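Local coordinates for uncharacterized protein BAD_0989 (Bifidobacterium adolescentis ATCC 15703, PDB 3CYM) that is uncharacterized but probably acts as a ribonuclease D-like 3'-5' exonuclease that binds nucleic acid, at residues N19-T23 and L24-R28; G70-P74 and Q75-A79; I123-L127 and L128-R132; A154-Y158 and R159-R163. All blocks are in the same frame, centred on the assembly; numbering follows the deposited sequence.

Contacts 1 and 2, with centres 7 Å apart, share a sheet: Ile21 N probably donates to Leu71 O at 2.7 Å, and Asp73 N to Ile21 O at 2.9 Å. Contact 4, centred 13 Å from contact 2, is tied to it by a salt bridge of 2.8 Å between Arg159 NE and Asp73 OD2. Contact 3 stands apart, its centre 32 to 36 Å from the others. Together they illustrate how one exonuclease domain fastens its turns and helix ends. Asp44, Glu46 and Asp172 form a sodium site; the side chain of Trp156 comes within about 7 Å, and that of Pro74 within about 13 Å, of a bound sodium ion.

Contact 1: residues N19-T23 and L24-R28; sequences NVIDT and LPAFR
Thr23 meets Pro25 and Ala26, two and three residues further along the chain, and its side chain can be followed outward atom by atom. CB stands 3.8 Å from Pro25 CD, at one corner of the proline ring. The hydroxyl branch, and not the methyl CG2, is turned between the backbone N and the carbonyl carbon (chi1 63°), which carries OG1 over the start of the helix. There it accepts a weak hydrogen bond from Ala26 N at 3.5 Å, with an N-H...O angle of 151°, and it also rests against Ala26 CB at 3.4 Å. This is the N-cap of helix 24-35: a threonine hydroxyl stands in for the carbonyl that an earlier helical turn would have offered. The main chain of the same residue adds the first regular bond of the helix, from Phe27 N to Thr23 O at 3.0 Å, and the carbonyl oxygen also touches Phe27 CB at 3.5 Å.

Two residues before the cap, Ile21 belongs to the short edge strand 20-21 of the RNase H-like sheet. Its CG2 methyl, anti to the backbone N, reaches the backbone of the first helical turn, 3.5 Å from Phe27 N, and packs on Ala26 CB at 3.8 Å. Phe27 sends its ring the other way, into the protein, where it meets Trp84 edge-to-face and lies against Leu72 and Leu77, while the side chain of Ile21 also touches Leu72.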
loop_
_atom_site.group_PDB
_atom_site.type_symbol
_atom_site.label_atom_id
_atom_site.label_comp_id
_atom_site.label_asym_id
_atom_site.label_seq_id
_atom_site.Cartn_x
_atom_site.Cartn_y
_atom_site.Cartn_z
ATOM N N ASN A 19 4.684 -11.339 24.254
ATOM C CA ASN A 19 3.500 -12.153 24.049
ATOM C C ASN A 19 2.464 -11.299 23.355
ATOM O O ASN A 19 2.469 -10.076 23.489
ATOM C CB ASN A 19 2.925 -12.642 25.380
ATOM C CG ASN A 19 3.906 -13.462 26.189
ATOM O OD1 ASN A 19 4.922 -13.935 25.677
ATOM N ND2 ASN A 19 3.601 -13.641 27.468
ATOM N N VAL A 20 1.574 -11.938 22.615
ATOM C CA VAL A 20 0.492 -11.228 21.949
ATOM C C VAL A 20 -0.564 -10.776 22.977
ATOM O O VAL A 20 -0.866 -11.491 23.936
ATOM C CB VAL A 20 -0.096 -12.067 20.769
ATOM C CG1 VAL A 20 -0.607 -13.410 21.252
ATOM C CG2 VAL A 20 -1.172 -11.307 19.998
ATOM N N ILE A 21 -1.056 -9.554 22.802
ATOM C CA ILE A 21 -2.156 -9.035 23.586
ATOM C C ILE A 21 -3.453 -9.365 22.848
ATOM O O ILE A 21 -3.713 -8.857 21.749
ATOM C CB ILE A 21 -2.006 -7.530 23.838
ATOM C CG1 ILE A 21 -0.754 -7.269 24.686
ATOM C CG2 ILE A 21 -3.219 -6.999 24.552
ATOM C CD1 ILE A 21 -0.245 -5.848 24.652
ATOM N N ASP A 22 -4.238 -10.257 23.447
ATOM C CA ASP A 22 -5.459 -10.759 22.819
ATOM C C ASP A 22 -6.643 -10.880 23.773
ATOM O O ASP A 22 -7.684 -11.425 23.405
ATOM C CB ASP A 22 -5.208 -12.079 22.065
ATOM C CG ASP A 22 -4.636 -13.195 22.946
ATOM O OD1 ASP A 22 -4.090 -14.152 22.354
ATOM O OD2 ASP A 22 -4.711 -13.146 24.198
ATOM N N THR A 23 -6.473 -10.380 24.995
ATOM C CA THR A 23 -7.565 -10.335 25.972
ATOM C C THR A 23 -7.850 -8.897 26.414
ATOM O O THR A 23 -6.965 -8.039 26.356
ATOM C CB THR A 23 -7.278 -11.211 27.219
ATOM O OG1 THR A 23 -6.132 -10.711 27.921
ATOM C CG2 THR A 23 -7.037 -12.662 26.829
ATOM N N LEU A 24 -9.089 -8.640 26.837
ATOM C CA LEU A 24 -9.469 -7.332 27.375
ATOM C C LEU A 24 -8.603 -6.835 28.551
ATOM O O LEU A 24 -8.137 -5.693 28.492
ATOM C CB LEU A 24 -10.971 -7.260 27.706
ATOM C CG LEU A 24 -11.516 -5.919 28.228
ATOM C CD1 LEU A 24 -11.568 -4.876 27.122
ATOM C CD2 LEU A 24 -12.885 -6.085 28.877
ATOM N N PRO A 25 -8.350 -7.674 29.597
ATOM C CA PRO A 25 -7.462 -7.168 30.660
ATOM C C PRO A 25 -6.049 -6.799 30.193
ATOM O O PRO A 25 -5.494 -5.815 30.671
ATOM C CB PRO A 25 -7.397 -8.334 31.657
ATOM C CG PRO A 25 -8.621 -9.116 31.403
ATOM C CD PRO A 25 -8.816 -9.040 29.920
ATOM N N ALA A 26 -5.495 -7.562 29.253
ATOM C CA ALA A 26 -4.142 -7.295 28.749
ATOM C C ALA A 26 -4.088 -6.030 27.894
ATOM O O ALA A 26 -3.066 -5.340 27.866
ATOM C CB ALA A 26 -3.609 -8.488 27.977
ATOM N N PHE A 27 -5.199 -5.741 27.214
ATOM C CA PHE A 27 -5.391 -4.500 26.459
ATOM C C PHE A 27 -5.491 -3.258 27.357
ATOM O O PHE A 27 -4.845 -2.238 27.084
ATOM C CB PHE A 27 -6.635 -4.615 25.565
ATOM C CG PHE A 27 -6.951 -3.362 24.795
ATOM C CD1 PHE A 27 -6.278 -3.071 23.611
ATOM C CD2 PHE A 27 -7.931 -2.472 25.251
ATOM C CE1 PHE A 27 -6.561 -1.914 22.896
ATOM C CE2 PHE A 27 -8.218 -1.303 24.547
ATOM C CZ PHE A 27 -7.535 -1.023 23.362
ATOM N N ARG A 28 -6.312 -3.341 28.411
ATOM C CA ARG A 28 -6.462 -2.247 29.367
ATOM C C ARG A 28 -5.151 -1.999 30.110
ATOM O O ARG A 28 -4.875 -0.873 30.512
ATOM C CB ARG A 28 -7.579 -2.511 30.390
ATOM C CG ARG A 28 -8.934 -2.959 29.831
ATOM C CD ARG A 28 -9.772 -1.839 29.210
ATOM N NE ARG A 28 -10.728 -1.238 30.148
ATOM C CZ ARG A 28 -10.665 0.018 30.604
ATOM N NH1 ARG A 28 -9.686 0.832 30.221
ATOM N NH2 ARG A 28 -11.587 0.465 31.452
#

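Contact 2: residues G70-P74 and Q75-A79; sequences GLLDP and QALAA
Asp73 faces the first turn of helix 74-79 with its carboxylate laid across Ala76. OD1 accepts from Ala76 N at 3.2 Å in a nearly straight bond of 177°, the N-H arriving from above the carboxylate plane. The other oxygen, OD2, touches Ala76 CB at 3.4 Å. The torsion that sets CG anti to the backbone N (chi1 -176°) puts OD1 where the N-H of Ala76 points, making Asp73 the N-cap of the helix. OD2 is further engaged by a salt bridge to Arg159 NE, so an alanine here would probably leave both Ala76 N without its cap and the arginine without its carboxylate.

Pro74 and Gln75 lie side by side and point the same way. The glutamine chain bends at chi2 (74°) and brings OE1 to 3.5 Å from Pro74 CD, while NE2 is held by Glu56 OE2 and Asp57 O. Leu72 and Leu77 cross obliquely, CD1 to CD1 at 3.8 Å, and Leu77 CG presses on Asp73 O at 3.2 Å. That oxygen accepts from Leu77 N, and Pro74 O from Ala78 N at 2.9 Å, starting the helical ladder.

The turn thus joins strand 68-72 directly to its helix: strands 57-65 and 20-21 bond to the strand on its two edges, and Phe27 of helix 24-35 packs on both Leu72 and Leu77.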
loop_
_atom_site.group_PDB
_atom_site.type_symbol
_atom_site.label_atom_id
_atom_site.label_comp_id
_atom_site.label_asym_id
_atom_site.label_seq_id
_atom_site.Cartn_x
_atom_site.Cartn_y
_atom_site.Cartn_z
ATOM N N GLY A 70 3.954 -3.689 22.437
ATOM C CA GLY A 70 2.656 -4.362 22.407
ATOM C C GLY A 70 2.334 -4.929 21.040
ATOM O O GLY A 70 2.304 -4.189 20.057
ATOM N N LEU A 71 2.092 -6.240 20.980
ATOM C CA LEU A 71 1.618 -6.902 19.767
ATOM C C LEU A 71 0.142 -7.216 19.947
ATOM O O LEU A 71 -0.214 -8.115 20.695
ATOM C CB LEU A 71 2.408 -8.191 19.477
ATOM C CG LEU A 71 3.939 -8.135 19.441
ATOM C CD1 LEU A 71 4.487 -9.446 18.974
ATOM C CD2 LEU A 71 4.417 -7.046 18.525
ATOM N N LEU A 72 -0.718 -6.468 19.266
ATOM C CA LEU A 72 -2.138 -6.505 19.562
ATOM C C LEU A 72 -2.883 -7.269 18.477
ATOM O O LEU A 72 -2.768 -6.947 17.296
ATOM C CB LEU A 72 -2.708 -5.083 19.708
ATOM C CG LEU A 72 -2.374 -4.014 20.786
ATOM C CD1 LEU A 72 -2.983 -4.274 22.142
ATOM C CD2 LEU A 72 -0.905 -3.687 20.958
ATOM N N ASP A 73 -3.640 -8.282 18.895
ATOM C CA ASP A 73 -4.479 -9.096 18.012
ATOM C C ASP A 73 -5.829 -8.402 17.824
ATOM O O ASP A 73 -6.670 -8.498 18.707
ATOM C CB ASP A 73 -4.676 -10.475 18.672
ATOM C CG ASP A 73 -5.463 -11.483 17.806
ATOM O OD1 ASP A 73 -6.156 -11.117 16.833
ATOM O OD2 ASP A 73 -5.392 -12.688 18.136
ATOM N N PRO A 74 -6.052 -7.729 16.667
ATOM C CA PRO A 74 -7.279 -6.944 16.470
ATOM C C PRO A 74 -8.577 -7.765 16.526
ATOM O O PRO A 74 -9.553 -7.322 17.130
ATOM C CB PRO A 74 -7.092 -6.331 15.071
ATOM C CG PRO A 74 -5.621 -6.399 14.810
ATOM C CD PRO A 74 -5.188 -7.670 15.471
ATOM N N GLN A 75 -8.560 -8.952 15.924
ATOM C CA GLN A 75 -9.733 -9.826 15.827
ATOM C C GLN A 75 -10.160 -10.374 17.186
ATOM O O GLN A 75 -11.336 -10.320 17.529
ATOM C CB GLN A 75 -9.478 -10.976 14.841
ATOM C CG GLN A 75 -9.411 -10.547 13.372
ATOM C CD GLN A 75 -8.115 -9.828 13.015
ATOM O OE1 GLN A 75 -7.098 -9.982 13.696
ATOM N NE2 GLN A 75 -8.148 -9.037 11.950
ATOM N N ALA A 76 -9.196 -10.877 17.955
ATOM C CA ALA A 76 -9.444 -11.311 19.329
ATOM C C ALA A 76 -9.920 -10.168 20.229
ATOM O O ALA A 76 -10.789 -10.373 21.067
ATOM C CB ALA A 76 -8.209 -11.961 19.916
ATOM N N LEU A 77 -9.356 -8.975 20.042
ATOM C CA LEU A 77 -9.703 -7.823 20.875
ATOM C C LEU A 77 -11.067 -7.240 20.531
ATOM O O LEU A 77 -11.749 -6.722 21.406
ATOM C CB LEU A 77 -8.623 -6.733 20.815
ATOM C CG LEU A 77 -7.248 -7.012 21.434
ATOM C CD1 LEU A 77 -6.274 -5.875 21.124
ATOM C CD2 LEU A 77 -7.329 -7.268 22.929
ATOM N N ALA A 78 -11.458 -7.324 19.263
ATOM C CA ALA A 78 -12.824 -6.987 18.855
ATOM C C ALA A 78 -13.857 -7.939 19.485
ATOM O O ALA A 78 -14.917 -7.504 19.940
ATOM C CB ALA A 78 -12.949 -6.982 17.336
ATOM N N ALA A 79 -13.528 -9.232 19.507
ATOM C CA ALA A 79 -14.350 -10.263 20.149
ATOM C C ALA A 79 -14.379 -10.112 21.668
ATOM O O ALA A 79 -15.393 -10.404 22.295
ATOM C CB ALA A 79 -13.859 -11.653 19.768
#

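Contact 3: residues I123-L127 and L128-R132; sequences IAARL and LGLKR
Ala125 and Leu130 meet across the end of helix 121-127, where backbone hydrogen bonds close a Schellman motif. The wider-spanning bond runs from Leu130 N to Ala125 O at 2.8 Å. The inner one joins Gly129 N to Arg126 O at 2.9 Å, with the donor above the carbonyl plane and an N-H...O angle of only 140°. Just before them, Leu128 N still donates to Ala124 O at 3.0 Å. Gly129 makes the reversal with a phi of 97°, where a beta carbon would be jammed against the preceding carbonyl oxygen.

Van der Waals contacts follow the same path. The apolar pair is Ala125 CB and Leu130 CB at 4.1 Å, as expected across a Schellman motif. Leu130 CB also rests on Ala125 O at 3.3 Å, and CG, turned beside the backbone N (chi1 -72°), stays 3.8 Å from that oxygen. Leu128 lies along the last turn: its CB is 3.4 Å from Ala124 O, and CD2 bends back to 3.5 Å from the same oxygen. Leu128 packs on Leu187 and Phe142, Leu130 on His141 and Phe142.

As for charge, Arg126, in one of two conformers, pairs with Glu385, and Lys192 NZ donates to Leu127 O. Four consecutive carbonyls, from Ala124 to Leu127, thus find donors although the helix stops here, and the lysine's positive charge would probably suit the negative end of the helix dipole.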
loop_
_atom_site.group_PDB
_atom_site.type_symbol
_atom_site.label_atom_id
_atom_site.label_comp_id
_atom_site.label_asym_id
_atom_site.label_seq_id
_atom_site.Cartn_x
_atom_site.Cartn_y
_atom_site.Cartn_z
ATOM N N ILE A 123 9.385 8.543 4.263
ATOM C CA ILE A 123 9.345 9.866 3.639
ATOM C C ILE A 123 10.605 10.690 3.943
ATOM O O ILE A 123 11.219 11.261 3.031
ATOM C CB ILE A 123 8.043 10.619 4.013
ATOM C CG1 ILE A 123 6.844 9.956 3.321
ATOM C CG2 ILE A 123 8.142 12.096 3.660
ATOM C CD1 ILE A 123 5.502 10.607 3.602
ATOM N N ALA A 124 10.996 10.715 5.218
ATOM C CA ALA A 124 12.232 11.358 5.665
ATOM C C ALA A 124 13.492 10.800 4.993
ATOM O O ALA A 124 14.353 11.563 4.574
ATOM C CB ALA A 124 12.355 11.270 7.176
ATOM N N ALA A 125 13.586 9.479 4.862
ATOM C CA ALA A 125 14.741 8.859 4.190
ATOM C C ALA A 125 14.895 9.284 2.729
ATOM O O ALA A 125 16.010 9.525 2.274
ATOM C CB ALA A 125 14.674 7.342 4.296
ATOM N N ARG A 126 13.771 9.385 2.021
ATOM C CA ARG A 126 13.715 9.803 0.611
ATOM C C ARG A 126 14.166 11.247 0.434
ATOM O O ARG A 126 14.978 11.565 -0.434
ATOM C CB ARG A 126 12.281 9.715 0.073
ATOM C CG ARG A 126 11.557 8.418 0.292
ATOM C CD ARG A 126 11.932 7.397 -0.727
ATOM N NE ARG A 126 11.277 7.570 -2.019
ATOM C CZ ARG A 126 11.885 8.002 -3.121
ATOM N NH1 ARG A 126 11.199 8.121 -4.250
ATOM N NH2 ARG A 126 13.169 8.324 -3.101
ATOM N N LEU A 127 13.609 12.136 1.261
ATOM C CA LEU A 127 14.008 13.559 1.265
ATOM C C LEU A 127 15.506 13.722 1.518
ATOM O O LEU A 127 16.156 14.548 0.882
ATOM C CB LEU A 127 13.218 14.356 2.301
ATOM C CG LEU A 127 11.764 14.734 1.989
ATOM C CD1 LEU A 127 11.077 15.059 3.290
ATOM C CD2 LEU A 127 11.674 15.915 1.040
ATOM N N LEU A 128 16.034 12.903 2.428
ATOM C CA LEU A 128 17.464 12.825 2.744
ATOM C C LEU A 128 18.310 12.251 1.609
ATOM O O LEU A 128 19.538 12.333 1.637
ATOM C CB LEU A 128 17.663 11.966 3.996
ATOM C CG LEU A 128 17.982 12.619 5.345
ATOM C CD1 LEU A 128 17.617 14.094 5.368
ATOM C CD2 LEU A 128 17.276 11.866 6.468
ATOM N N GLY A 129 17.655 11.635 0.634
ATOM C CA GLY A 129 18.337 11.144 -0.545
ATOM C C GLY A 129 18.680 9.673 -0.494
ATOM O O GLY A 129 19.411 9.193 -1.356
ATOM N N LEU A 130 18.157 8.952 0.500
ATOM C CA LEU A 130 18.393 7.503 0.593
ATOM C C LEU A 130 17.711 6.730 -0.522
ATOM O O LEU A 130 16.482 6.609 -0.587
ATOM C CB LEU A 130 18.029 6.906 1.955
ATOM C CG LEU A 130 18.885 7.176 3.191
ATOM C CD1 LEU A 130 18.802 5.950 4.082
ATOM C CD2 LEU A 130 20.334 7.484 2.857
ATOM N N LYS A 131 18.566 6.221 -1.393
ATOM C CA LYS A 131 18.235 5.467 -2.593
ATOM C C LYS A 131 17.556 4.105 -2.360
ATOM O O LYS A 131 16.706 3.686 -3.149
ATOM C CB LYS A 131 19.526 5.304 -3.392
ATOM C CG LYS A 131 20.817 5.729 -2.621
ATOM C CD LYS A 131 21.306 4.688 -1.586
ATOM C CE LYS A 131 22.494 5.207 -0.783
ATOM N NZ LYS A 131 22.172 6.418 0.030
ATOM N N ARG A 132 17.947 3.414 -1.291
ATOM C CA ARG A 132 17.236 2.222 -0.833
ATOM C C ARG A 132 16.631 2.549 0.514
ATOM O O ARG A 132 17.344 2.780 1.500
ATOM C CB ARG A 132 18.163 1.014 -0.734
ATOM C CG ARG A 132 18.508 0.395 -2.088
ATOM C CD ARG A 132 19.536 -0.738 -1.999
ATOM N NE ARG A 132 20.862 -0.253 -1.622
ATOM C CZ ARG A 132 21.375 -0.350 -0.399
ATOM N NH1 ARG A 132 20.678 -0.922 0.574
ATOM N NH2 ARG A 132 22.586 0.125 -0.146
#

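Contact 4: residues A154-Y158 and R159-R163; sequences ADWSY and RPLPR
A type I beta turn from Asp155 to Tyr158, with an Asx turn inside it where Asp155 OD1 accepts from Ser157 N at 3.1 Å, offers its carbonyls to Arg159. The arginine chain bends at chi2 (-73°) and folds back, so that NH1 grips two of them: Trp156 O at 2.8 Å and Tyr158 O at 3.2 Å. Both oxygens lie in the guanidinium plane, although NH1 stands well above the carbonyl plane of Tyr158. With NE already committed to Asp73 and NH2 donating to Trp58 O, all three nitrogens are engaged and the group's rotation is fixed. A methionine in its place would probably leave the two turn carbonyls without their shared donor and Asp73 OD2 without its charged partner.

After the cis peptide before Pro160, Pro160 O meets the edge of the Tyr158 ring in plane, 3.5 Å from CD1. Leu161 crosses Trp156 at about a right angle, its CD2 methyl 3.8 Å from CE3 and 3.4 Å from Tyr158 O. The loop leads into helix 163-174, with Pro162 at its N-cap; Trp156 meets Trp165 of that helix, and both Trp156 and Leu161 pack on Leu59 of strand 57-65.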
loop_
_atom_site.group_PDB
_atom_site.type_symbol
_atom_site.label_atom_id
_atom_site.label_comp_id
_atom_site.label_asym_id
_atom_site.label_seq_id
_atom_site.Cartn_x
_atom_site.Cartn_y
_atom_site.Cartn_z
ATOM N N ALA A 154 4.323 -13.620 5.421
ATOM C CA ALA A 154 3.608 -14.579 6.257
ATOM C C ALA A 154 2.090 -14.411 6.172
ATOM O O ALA A 154 1.577 -13.332 5.851
ATOM C CB ALA A 154 4.069 -14.446 7.709
ATOM N N ASP A 155 1.371 -15.486 6.462
ATOM C CA ASP A 155 -0.066 -15.386 6.632
ATOM C C ASP A 155 -0.335 -14.960 8.062
ATOM O O ASP A 155 -0.413 -15.802 8.952
ATOM C CB ASP A 155 -0.772 -16.713 6.327
ATOM C CG ASP A 155 -2.290 -16.611 6.470
ATOM O OD1 ASP A 155 -2.805 -15.535 6.832
ATOM O OD2 ASP A 155 -2.982 -17.612 6.238
ATOM N N TRP A 156 -0.511 -13.656 8.274
ATOM C CA TRP A 156 -0.657 -13.112 9.633
ATOM C C TRP A 156 -1.950 -13.480 10.345
ATOM O O TRP A 156 -2.106 -13.180 11.531
ATOM C CB TRP A 156 -0.414 -11.604 9.651
ATOM C CG TRP A 156 1.011 -11.309 9.364
ATOM C CD1 TRP A 156 1.558 -10.982 8.153
ATOM C CD2 TRP A 156 2.096 -11.378 10.295
ATOM N NE1 TRP A 156 2.921 -10.808 8.281
ATOM C CE2 TRP A 156 3.278 -11.052 9.586
ATOM C CE3 TRP A 156 2.186 -11.662 11.667
ATOM C CZ2 TRP A 156 4.535 -11.001 10.203
ATOM C CZ3 TRP A 156 3.446 -11.613 12.281
ATOM C CH2 TRP A 156 4.597 -11.286 11.546
ATOM N N SER A 157 -2.848 -14.164 9.634
ATOM C CA SER A 157 -4.084 -14.697 10.226
ATOM C C SER A 157 -3.888 -16.017 10.971
ATOM O O SER A 157 -4.828 -16.523 11.583
ATOM C CB SER A 157 -5.159 -14.874 9.155
ATOM O OG SER A 157 -4.850 -15.951 8.294
ATOM N N TYR A 158 -2.678 -16.574 10.904
ATOM C CA TYR A 158 -2.348 -17.828 11.582
ATOM C C TYR A 158 -2.404 -17.639 13.104
ATOM O O TYR A 158 -1.745 -16.761 13.642
ATOM C CB TYR A 158 -0.950 -18.301 11.155
ATOM C CG TYR A 158 -0.668 -19.777 11.381
ATOM C CD1 TYR A 158 -0.243 -20.248 12.629
ATOM C CD2 TYR A 158 -0.816 -20.704 10.343
ATOM C CE1 TYR A 158 0.013 -21.606 12.842
ATOM C CE2 TYR A 158 -0.561 -22.070 10.548
ATOM C CZ TYR A 158 -0.147 -22.509 11.802
ATOM O OH TYR A 158 0.116 -23.847 12.022
ATOM N N ARG A 159 -3.220 -18.442 13.783
ATOM C CA ARG A 159 -3.264 -18.444 15.255
ATOM C C ARG A 159 -2.980 -19.850 15.796
ATOM O O ARG A 159 -3.440 -20.825 15.224
ATOM C CB ARG A 159 -4.603 -17.927 15.797
ATOM C CG ARG A 159 -4.966 -16.496 15.421
ATOM C CD ARG A 159 -4.129 -15.475 16.173
ATOM N NE ARG A 159 -4.523 -14.109 15.837
ATOM C CZ ARG A 159 -4.039 -13.399 14.820
ATOM N NH1 ARG A 159 -3.122 -13.909 14.001
ATOM N NH2 ARG A 159 -4.479 -12.165 14.622
ATOM N N PRO A 160 -2.189 -19.963 16.881
ATOM C CA PRO A 160 -1.468 -18.885 17.565
ATOM C C PRO A 160 -0.269 -18.416 16.742
ATOM O O PRO A 160 0.278 -19.187 15.953
ATOM C CB PRO A 160 -1.008 -19.540 18.866
ATOM C CG PRO A 160 -0.925 -20.988 18.552
ATOM C CD PRO A 160 -1.953 -21.276 17.509
ATOM N N LEU A 161 0.102 -17.149 16.892
ATOM C CA LEU A 161 1.268 -16.619 16.199
ATOM C C LEU A 161 2.544 -17.233 16.776
ATOM O O LEU A 161 2.755 -17.190 17.994
ATOM C CB LEU A 161 1.312 -15.090 16.277
ATOM C CG LEU A 161 0.317 -14.309 15.412
ATOM C CD1 LEU A 161 0.207 -12.875 15.869
ATOM C CD2 LEU A 161 0.691 -14.385 13.934
ATOM N N PRO A 162 3.381 -17.829 15.903
ATOM C CA PRO A 162 4.680 -18.424 16.254
ATOM C C PRO A 162 5.636 -17.399 16.868
ATOM O O PRO A 162 5.486 -16.197 16.629
ATOM C CB PRO A 162 5.238 -18.884 14.900
ATOM C CG PRO A 162 4.065 -18.954 13.981
ATOM C CD PRO A 162 3.081 -17.952 14.461
ATOM N N ARG A 163 6.619 -17.873 17.631
ATOM C CA ARG A 163 7.538 -16.988 18.335
ATOM C C ARG A 163 8.442 -16.184 17.392
ATOM O O ARG A 163 8.740 -15.029 17.669
ATOM C CB ARG A 163 8.369 -17.760 19.369
ATOM C CG ARG A 163 9.065 -16.856 20.397
ATOM C CD ARG A 163 9.816 -17.634 21.461
ATOM N NE ARG A 163 10.995 -16.893 21.902
ATOM C CZ ARG A 163 11.071 -16.160 23.010
ATOM N NH1 ARG A 163 12.203 -15.527 23.298
ATOM N NH2 ARG A 163 10.032 -16.055 23.833
#